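Local coordinates for protein exopolygalacturonase (Yersinia enterocolitica, PDB 2UVF) that hydrolyses the polygalacturonic acid backbone of pectin from chain ends, as an exo-acting family 28 glycoside hydrolase of the periplasm, at residues Val496-Asp500 with Ala517-Phe522; Leu55-Ala59 with Ala424-Asn428; Arg160-Asp166 with Ala193-Lys197. One frame throughout, in Å; residues are numbered along the deposited sequence.

Contact 1: residues Val496-Asp500 with Ala517-Phe522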
loop_
_atom_site.group_PDB
_atom_site.type_symbol
_atom_site.label_atom_id
_atom_site.label_comp_id
_atom_site.label_asym_id
_atom_site.label_seq_id
_atom_site.Cartn_x
_atom_site.Cartn_y
_atom_site.Cartn_z
ATOM N N VAL A 496 -11.264 -12.824 -0.204
ATOM C CA VAL A 496 -12.609 -12.531 -0.720
ATOM C C VAL A 496 -12.533 -12.010 -2.154
ATOM O O VAL A 496 -11.608 -11.290 -2.528
ATOM C CB VAL A 496 -13.409 -11.535 0.161
ATOM C CG1 VAL A 496 -14.886 -11.565 -0.205
ATOM C CG2 VAL A 496 -13.258 -11.869 1.614
ATOM N N MET A 497 -13.498 -12.442 -2.956
ATOM C CA MET A 497 -13.688 -12.003 -4.324
ATOM C C MET A 497 -15.198 -11.849 -4.486
ATOM O O MET A 497 -15.894 -12.826 -4.765
ATOM C CB MET A 497 -13.175 -13.054 -5.300
ATOM C CG MET A 497 -11.735 -13.488 -5.107
ATOM S SD MET A 497 -11.216 -14.608 -6.427
ATOM C CE MET A 497 -11.231 -13.539 -7.849
ATOM N N THR A 498 -15.715 -10.644 -4.263
ATOM C CA THR A 498 -17.145 -10.389 -4.446
ATOM C C THR A 498 -17.397 -9.576 -5.701
ATOM O O THR A 498 -16.600 -8.701 -6.050
ATOM C CB THR A 498 -17.806 -9.711 -3.232
ATOM O OG1 THR A 498 -16.893 -8.786 -2.627
ATOM C CG2 THR A 498 -18.206 -10.747 -2.209
ATOM N N LEU A 499 -18.497 -9.906 -6.382
ATOM C CA LEU A 499 -18.933 -9.243 -7.619
ATOM C C LEU A 499 -20.440 -9.029 -7.523
ATOM O O LEU A 499 -21.228 -9.976 -7.662
ATOM C CB LEU A 499 -18.599 -10.104 -8.841
ATOM C CG LEU A 499 -18.113 -9.471 -10.148
ATOM C CD1 LEU A 499 -17.773 -10.571 -11.147
ATOM C CD2 LEU A 499 -19.114 -8.485 -10.746
ATOM N N ASP A 500 -20.842 -7.786 -7.277
ATOM C CA ASP A 500 -22.244 -7.491 -6.997
ATOM C C ASP A 500 -22.984 -6.804 -8.189
ATOM O O ASP A 500 -22.960 -5.572 -8.319
ATOM C CB ASP A 500 -22.369 -6.694 -5.669
ATOM C CG ASP A 500 -21.465 -7.248 -4.530
ATOM O OD1 ASP A 500 -20.319 -7.670 -4.803
ATOM O OD2 ASP A 500 -21.889 -7.242 -3.347
ATOM N N ALA A 517 -18.195 -6.208 -14.835
ATOM C CA ALA A 517 -16.978 -6.468 -14.068
ATOM C C ALA A 517 -16.766 -7.956 -13.845
ATOM O O ALA A 517 -17.731 -8.729 -13.767
ATOM C CB ALA A 517 -17.006 -5.721 -12.729
ATOM N N GLN A 518 -15.496 -8.340 -13.732
ATOM C CA GLN A 518 -15.099 -9.741 -13.588
ATOM C C GLN A 518 -13.699 -9.888 -12.991
ATOM O O GLN A 518 -12.801 -9.090 -13.264
ATOM C CB GLN A 518 -15.188 -10.471 -14.938
ATOM C CG GLN A 518 -14.369 -9.820 -16.064
ATOM C CD GLN A 518 -14.882 -10.149 -17.473
ATOM O OE1 GLN A 518 -14.912 -11.314 -17.881
ATOM N NE2 GLN A 518 -15.263 -9.116 -18.222
ATOM N N PHE A 519 -13.537 -10.921 -12.173
ATOM C CA PHE A 519 -12.237 -11.311 -11.648
ATOM C C PHE A 519 -11.836 -12.657 -12.238
ATOM O O PHE A 519 -12.618 -13.606 -12.234
ATOM C CB PHE A 519 -12.266 -11.380 -10.121
ATOM C CG PHE A 519 -12.581 -10.067 -9.456
ATOM C CD1 PHE A 519 -11.668 -9.010 -9.499
ATOM C CD2 PHE A 519 -13.785 -9.891 -8.774
ATOM C CE1 PHE A 519 -11.953 -7.793 -8.891
ATOM C CE2 PHE A 519 -14.077 -8.689 -8.152
ATOM C CZ PHE A 519 -13.160 -7.633 -8.212
ATOM N N TYR A 520 -10.629 -12.715 -12.784
ATOM C CA TYR A 520 -10.097 -13.959 -13.324
ATOM C C TYR A 520 -8.565 -14.014 -13.276
ATOM O O TYR A 520 -7.884 -12.977 -13.244
ATOM C CB TYR A 520 -10.660 -14.260 -14.730
ATOM C CG TYR A 520 -10.174 -13.367 -15.842
ATOM C CD1 TYR A 520 -8.990 -13.651 -16.518
ATOM C CD2 TYR A 520 -10.914 -12.244 -16.238
ATOM C CE1 TYR A 520 -8.532 -12.822 -17.544
ATOM C CE2 TYR A 520 -10.466 -11.412 -17.267
ATOM C CZ TYR A 520 -9.280 -11.711 -17.913
ATOM O OH TYR A 520 -8.826 -10.890 -18.925
ATOM N N ASP A 521 -8.031 -15.236 -13.277
ATOM C CA ASP A 521 -6.590 -15.450 -13.255
ATOM C C ASP A 521 -6.011 -14.927 -11.923
ATOM O O ASP A 521 -5.213 -13.990 -11.884
ATOM C CB ASP A 521 -5.932 -14.833 -14.504
ATOM C CG ASP A 521 -4.463 -15.168 -14.632
ATOM O OD1 ASP A 521 -4.029 -16.207 -14.081
ATOM O OD2 ASP A 521 -3.735 -14.373 -15.282
ATOM N N PHE A 522 -6.479 -15.539 -10.836
ATOM C CA PHE A 522 -6.002 -15.284 -9.478
ATOM C C PHE A 522 -5.311 -16.536 -8.985
ATOM O O PHE A 522 -5.821 -17.645 -9.130
ATOM C CB PHE A 522 -7.159 -14.958 -8.524
ATOM C CG PHE A 522 -7.515 -13.490 -8.452
ATOM C CD1 PHE A 522 -7.746 -12.742 -9.608
ATOM C CD2 PHE A 522 -7.645 -12.857 -7.209
ATOM C CE1 PHE A 522 -8.079 -11.393 -9.527
ATOM C CE2 PHE A 522 -7.987 -11.497 -7.128
ATOM C CZ PHE A 522 -8.202 -10.776 -8.282
#

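Contact 2: residues Leu55-Ala59 with Ala424-Asn428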
loop_
_atom_site.group_PDB
_atom_site.type_symbol
_atom_site.label_atom_id
_atom_site.label_comp_id
_atom_site.label_asym_id
_atom_site.label_seq_id
_atom_site.Cartn_x
_atom_site.Cartn_y
_atom_site.Cartn_z
ATOM N N LEU A 55 19.042 -2.170 -3.256
ATOM C CA LEU A 55 18.904 -3.270 -4.217
ATOM C C LEU A 55 17.705 -4.164 -3.909
ATOM O O LEU A 55 17.398 -4.429 -2.747
ATOM C CB LEU A 55 20.168 -4.142 -4.224
ATOM C CG LEU A 55 21.550 -3.522 -4.478
ATOM C CD1 LEU A 55 22.647 -4.451 -3.928
ATOM C CD2 LEU A 55 21.762 -3.206 -5.952
ATOM N N VAL A 56 17.029 -4.626 -4.958
ATOM C CA VAL A 56 15.982 -5.633 -4.835
ATOM C C VAL A 56 16.131 -6.656 -5.944
ATOM O O VAL A 56 16.822 -6.411 -6.927
ATOM C CB VAL A 56 14.534 -5.036 -4.850
ATOM C CG1 VAL A 56 14.340 -3.993 -3.751
ATOM C CG2 VAL A 56 14.181 -4.484 -6.204
ATOM N N TRP A 57 15.470 -7.797 -5.794
ATOM C CA TRP A 57 15.584 -8.893 -6.744
ATOM C C TRP A 57 14.387 -9.770 -6.561
ATOM O O TRP A 57 13.758 -9.731 -5.497
ATOM C CB TRP A 57 16.872 -9.727 -6.501
ATOM C CG TRP A 57 16.983 -10.275 -5.108
ATOM C CD1 TRP A 57 16.490 -11.473 -4.650
ATOM C CD2 TRP A 57 17.611 -9.639 -3.978
ATOM N NE1 TRP A 57 16.764 -11.610 -3.303
ATOM C CE2 TRP A 57 17.461 -10.510 -2.871
ATOM C CE3 TRP A 57 18.282 -8.419 -3.794
ATOM C CZ2 TRP A 57 17.953 -10.196 -1.595
ATOM C CZ3 TRP A 57 18.776 -8.110 -2.514
ATOM C CH2 TRP A 57 18.609 -8.997 -1.437
ATOM N N LYS A 58 14.085 -10.564 -7.582
ATOM C CA LYS A 58 13.087 -11.630 -7.485
ATOM C C LYS A 58 13.520 -12.876 -6.685
ATOM O O LYS A 58 14.628 -13.425 -6.858
ATOM C CB LYS A 58 12.622 -12.047 -8.877
ATOM C CG LYS A 58 11.763 -10.982 -9.562
ATOM C CD LYS A 58 11.233 -11.432 -10.938
ATOM C CE LYS A 58 10.197 -12.555 -10.853
ATOM N NZ LYS A 58 8.996 -12.139 -10.093
ATOM N N ALA A 59 12.637 -13.298 -5.790
ATOM C CA ALA A 59 12.690 -14.625 -5.195
ATOM C C ALA A 59 11.715 -15.460 -6.010
ATOM O O ALA A 59 10.709 -14.919 -6.475
ATOM C CB ALA A 59 12.259 -14.569 -3.734
ATOM N N ALA A 424 2.222 -4.135 -10.064
ATOM C CA ALA A 424 2.485 -3.865 -8.634
ATOM C C ALA A 424 3.314 -4.987 -7.991
ATOM O O ALA A 424 3.059 -6.152 -8.203
ATOM C CB ALA A 424 1.189 -3.691 -7.898
ATOM N N TRP A 425 4.298 -4.638 -7.189
ATOM C CA TRP A 425 5.085 -5.680 -6.550
ATOM C C TRP A 425 5.152 -5.367 -5.061
ATOM O O TRP A 425 5.676 -4.346 -4.638
ATOM C CB TRP A 425 6.428 -5.824 -7.272
ATOM C CG TRP A 425 7.372 -6.890 -6.823
ATOM C CD1 TRP A 425 7.087 -8.062 -6.184
ATOM C CD2 TRP A 425 8.789 -6.860 -7.000
ATOM N NE1 TRP A 425 8.254 -8.765 -5.931
ATOM C CE2 TRP A 425 9.311 -8.051 -6.441
ATOM C CE3 TRP A 425 9.673 -5.938 -7.588
ATOM C CZ2 TRP A 425 10.676 -8.344 -6.455
ATOM C CZ3 TRP A 425 11.036 -6.233 -7.600
ATOM C CH2 TRP A 425 11.522 -7.431 -7.040
ATOM N N LEU A 426 4.521 -6.214 -4.268
ATOM C CA LEU A 426 4.365 -5.894 -2.838
ATOM C C LEU A 426 5.069 -6.963 -2.019
ATOM O O LEU A 426 4.575 -8.067 -1.917
ATOM C CB LEU A 426 2.870 -5.787 -2.457
ATOM C CG LEU A 426 1.886 -4.879 -3.242
ATOM C CD1 LEU A 426 2.466 -3.486 -3.533
ATOM C CD2 LEU A 426 1.408 -5.533 -4.525
ATOM N N PHE A 427 6.233 -6.632 -1.457
ATOM C CA PHE A 427 7.063 -7.625 -0.776
ATOM C C PHE A 427 7.712 -7.131 0.528
ATOM O O PHE A 427 7.931 -5.947 0.700
ATOM C CB PHE A 427 8.103 -8.239 -1.749
ATOM C CG PHE A 427 9.120 -7.249 -2.301
ATOM C CD1 PHE A 427 10.373 -7.110 -1.702
ATOM C CD2 PHE A 427 8.837 -6.485 -3.436
ATOM C CE1 PHE A 427 11.338 -6.213 -2.205
ATOM C CE2 PHE A 427 9.782 -5.572 -3.953
ATOM C CZ PHE A 427 11.032 -5.438 -3.335
ATOM N N ASN A 428 8.022 -8.063 1.426
ATOM C CA ASN A 428 8.714 -7.774 2.690
ATOM C C ASN A 428 8.030 -6.708 3.558
ATOM O O ASN A 428 8.693 -5.878 4.193
ATOM C CB ASN A 428 10.200 -7.431 2.451
ATOM C CG ASN A 428 10.963 -8.554 1.743
ATOM O OD1 ASN A 428 10.513 -9.713 1.704
ATOM N ND2 ASN A 428 12.121 -8.218 1.197
#

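Contact 3: residues Arg160-Asp166 with Ala193-Lys197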
loop_
_atom_site.group_PDB
_atom_site.type_symbol
_atom_site.label_atom_id
_atom_site.label_comp_id
_atom_site.label_asym_id
_atom_site.label_seq_id
_atom_site.Cartn_x
_atom_site.Cartn_y
_atom_site.Cartn_z
ATOM N N ARG A 160 14.023 26.373 7.563
ATOM C CA ARG A 160 14.240 27.343 8.644
ATOM C C ARG A 160 14.864 28.638 8.120
ATOM O O ARG A 160 14.647 29.704 8.691
ATOM C CB ARG A 160 15.086 26.747 9.769
ATOM C CG ARG A 160 14.321 25.772 10.646
ATOM C CD ARG A 160 15.087 25.409 11.903
ATOM N NE ARG A 160 14.953 26.431 12.942
ATOM C CZ ARG A 160 13.985 26.461 13.863
ATOM N NH1 ARG A 160 13.043 25.522 13.895
ATOM N NH2 ARG A 160 13.961 27.438 14.765
ATOM N N ASP A 161 15.608 28.533 7.018
ATOM C CA ASP A 161 16.198 29.681 6.336
ATOM C C ASP A 161 15.151 30.543 5.620
ATOM O O ASP A 161 15.465 31.640 5.140
ATOM C CB ASP A 161 17.286 29.215 5.354
ATOM C CG ASP A 161 18.441 28.508 6.052
ATOM O OD1 ASP A 161 18.565 28.626 7.289
ATOM O OD2 ASP A 161 19.227 27.829 5.369
ATOM N N PHE A 162 13.912 30.049 5.562
ATOM C CA PHE A 162 12.794 30.792 4.977
ATOM C C PHE A 162 11.741 31.153 6.015
ATOM O O PHE A 162 10.619 31.522 5.662
ATOM C CB PHE A 162 12.163 30.018 3.819
ATOM C CG PHE A 162 13.087 29.813 2.659
ATOM C CD1 PHE A 162 12.965 30.594 1.510
ATOM C CD2 PHE A 162 14.095 28.847 2.716
ATOM C CE1 PHE A 162 13.827 30.404 0.435
ATOM C CE2 PHE A 162 14.959 28.653 1.650
ATOM C CZ PHE A 162 14.830 29.435 0.513
ATOM N N GLY A 163 12.108 31.047 7.290
ATOM C CA GLY A 163 11.260 31.512 8.380
ATOM C C GLY A 163 10.349 30.491 9.039
ATOM O O GLY A 163 9.430 30.863 9.779
ATOM N N ALA A 164 10.598 29.210 8.784
ATOM C CA ALA A 164 9.846 28.153 9.447
ATOM C C ALA A 164 10.386 27.919 10.848
ATOM O O ALA A 164 11.601 27.821 11.054
ATOM C CB ALA A 164 9.862 26.864 8.637
ATOM N N ILE A 165 9.472 27.825 11.807
ATOM C CA ILE A 165 9.841 27.732 13.208
ATOM C C ILE A 165 8.932 26.761 13.972
ATOM O O ILE A 165 7.718 26.729 13.762
ATOM C CB ILE A 165 9.888 29.152 13.861
ATOM C CG1 ILE A 165 10.215 29.071 15.359
ATOM C CG2 ILE A 165 8.616 29.942 13.535
ATOM C CD1 ILE A 165 9.820 30.287 16.154
ATOM N N ASP A 166 9.549 25.962 14.842
ATOM C CA ASP A 166 8.832 25.073 15.747
ATOM C C ASP A 166 8.257 25.862 16.925
ATOM O O ASP A 166 8.970 26.166 17.892
ATOM C CB ASP A 166 9.772 23.954 16.230
ATOM C CG ASP A 166 9.264 23.227 17.491
ATOM O OD1 ASP A 166 10.117 22.898 18.351
ATOM O OD2 ASP A 166 8.039 22.980 17.627
ATOM N N ALA A 193 14.328 18.605 13.099
ATOM C CA ALA A 193 13.570 18.365 14.337
ATOM C C ALA A 193 12.705 19.570 14.720
ATOM O O ALA A 193 13.110 20.722 14.541
ATOM C CB ALA A 193 14.505 17.976 15.493
ATOM N N GLY A 194 11.510 19.285 15.232
ATOM C CA GLY A 194 10.540 20.313 15.592
ATOM C C GLY A 194 9.177 20.044 14.982
ATOM O O GLY A 194 9.060 19.316 13.995
ATOM N N THR A 195 8.151 20.638 15.579
ATOM C CA THR A 195 6.782 20.514 15.104
ATOM C C THR A 195 6.356 21.763 14.331
ATOM O O THR A 195 6.095 22.818 14.926
ATOM C CB THR A 195 5.835 20.261 16.274
ATOM O OG1 THR A 195 6.230 19.052 16.929
ATOM C CG2 THR A 195 4.387 20.137 15.802
ATOM N N TYR A 196 6.278 21.616 13.006
ATOM C CA TYR A 196 5.919 22.689 12.064
ATOM C C TYR A 196 4.509 22.508 11.486
ATOM O O TYR A 196 4.301 21.691 10.576
ATOM C CB TYR A 196 6.931 22.723 10.910
ATOM C CG TYR A 196 8.384 22.780 11.353
ATOM C CD1 TYR A 196 9.074 23.987 11.400
ATOM C CD2 TYR A 196 9.066 21.619 11.726
ATOM C CE1 TYR A 196 10.426 24.041 11.817
ATOM C CE2 TYR A 196 10.406 21.660 12.141
ATOM C CZ TYR A 196 11.074 22.867 12.182
ATOM O OH TYR A 196 12.381 22.898 12.590
ATOM N N LYS A 197 3.543 23.256 12.023
ATOM C CA LYS A 197 2.185 23.311 11.451
ATOM C C LYS A 197 2.237 23.898 10.041
ATOM O O LYS A 197 3.007 24.825 9.766
ATOM C CB LYS A 197 1.225 24.108 12.345
ATOM C CG LYS A 197 -0.210 24.141 11.825
ATOM C CD LYS A 197 -1.240 24.444 12.909
ATOM C CE LYS A 197 -1.590 23.184 13.692
ATOM N NZ LYS A 197 -3.014 23.151 14.091
#

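Contact 1: residues Val496-Asp500 with Ala517-Phe522
Met-497 turns CG anti to its carbonyl carbon (chi1 -55°) and bends at chi3 (67°), which sets its methyl CE over the ring of Phe-522. Met-497 CE lies above the ring centre, 3.7 Å from Phe-522 CD2. This is a CH-pi contact, and the sulfur joins it obliquely as a Met-aromatic contact. The same methyl packs tightly on Phe-519, with Met-497 CE 3.3 Å from Phe-519 CB. The Phe-519 ring meets Thr-498 by the edge: Thr-498 O lies near the ring plane, 3.3 Å from Phe-519 CE2.

Met-497, Phe-519 and Phe-522 are buried in the right-handed parallel beta-helix that family 28 enzymes share. Strands 493-500 and 518-532 do not pair with each other. No hydrogen bond joins the two segments, which meet through apolar side chains and two backbone carbonyls. Ala-477 touches both phenylalanines, and Val-554 touches Met-497.

Leu-499 straddles the carbonyl of Ala-517, just before strand 518-532. Leu-499 CD1 and CD2 are 3.2 and 3.3 Å from Ala-517 O. Leu-499 CD2 also reaches Ala-517 CB at 4.0 Å. Leu-499 chi1 is -142°, away from a staggered value, which suggests some strain.

Contact 2: residues Leu55-Ala59 with Ala424-Asn428
Val-56 points its two methyls at two different aromatic rings. Val-56 CG1 comes to the edge of Phe-427, near the ring plane, 3.6 Å from Phe-427 CZ. Val-56 CG2 approaches the indole obliquely, 3.9 Å from Trp-425 CZ3. Val-56 and Trp-425 lie alongside each other, pointing opposite ways.

The two rings also hold each other. Phe-427 CE2 sits over the centre of one face of the Trp-425 indole, 3.4 Å above its plane. Both residues start out from strand 421-427 with CB directed toward 55-59. Their torsions differ: CG of Trp-425 is anti to the backbone N (chi1 -177°), while CG of Phe-427 lies between N and the carbonyl carbon (chi1 63°).

The contact joins two domains. Strand 53-58 belongs to the fibronectin type III domain, and strand 421-427 to the parallel beta-helix. The segments 55-58 and 424-427 cross at 102°, their axes 10.6 Å apart at closest, and no hydrogen bond links them.

Trp-57 presents its carbonyl to the indole edge, with Trp-57 O 3.5 Å from Trp-425 CZ2. Gln-113 NE2 is hydrogen-bonded to this oxygen. The indole NE1 is hydrogen-bonded to Glu-454. Lys-58 touches the indole with its CG, 4.2 Å from Trp-425 CZ2, while its CD and CE lie farther off. Lys-58 NZ is 5.8 Å from the centroid of the Trp-425 five-membered ring, at most a weak cation-pi attraction.

Contact 3: residues Arg160-Asp166 with Ala193-Lys197
Tyr-196 reaches across to 160-166 with its ring and hydroxyl. From CB, CG is set anti to the carbonyl carbon (chi1 -52°), and this brings one long edge of the ring up to the loop backbone. Tyr-196 CD1 lies 3.8 Å from Ile-165 C and 4.1 Å from Ala-164 CB. Ala-164 C is at the same edge, near the ring plane. Tyr-196 CE1 comes next, 3.7 Å from Asp-166 N. Farther along, Asp-166 CB lies over one face of the ring, 4.4 Å from Tyr-196 CZ.

The hydroxyl at the tip has two partners. Arg-160 NH1 donates a hydrogen bond to Tyr-196 OH over 3.0 Å, with an N-H...O angle of 150°. The oxygen lies in the guanidinium plane, and that plane is turned 70° from the ring. The hydroxyl in turn donates to Ala-193 O, also 3.0 Å from Tyr-196 OH, approaching from above the carbonyl plane. Together the two bonds fix the tip and link Arg-160 to the turn just before strand 194-202.

Asp-166 adds a second hydrogen bond across the contact. Asp-166 OD2 accepts from Thr-195 N at 3.1 Å, met from well above the carboxylate plane. The group packs on Gly-194, with Asp-166 CG 3.7 Å from Gly-194 CA.

The two segments lie in the pectate lyase-like part of the chain. Residues 160-166 are in the loop between strand 156-158 and helix 173-181, and Ala-164 also touches Ala-175 on that helix. Strands 194-202 and 215-219 are parallel neighbours near the N-terminal end of the beta-helix, where Tyr-196 bonds through its backbone to Ile-216 and Leu-218.

All three contacts involve the parallel beta-helix, but at separate places along it. Contacts 1 and 3 lie on opposite sides of the chain's centre, with centres about 48 Å apart. Contact 2 brings the fibronectin type III domain onto the beta-helix. Its centre is about 25 Å from that of contact 1 and about 37 Å from that of contact 3. None touches another; the closest two, contacts 1 and 2, keep about 11 Å between nearest atoms. Contact 1 does not line the glycan pocket; the side chain of Thr-498 is about 10 Å from a bound galacturonic acid. In contact 3 the side chain of Thr-195 is about 9 Å from a bound nickel ion.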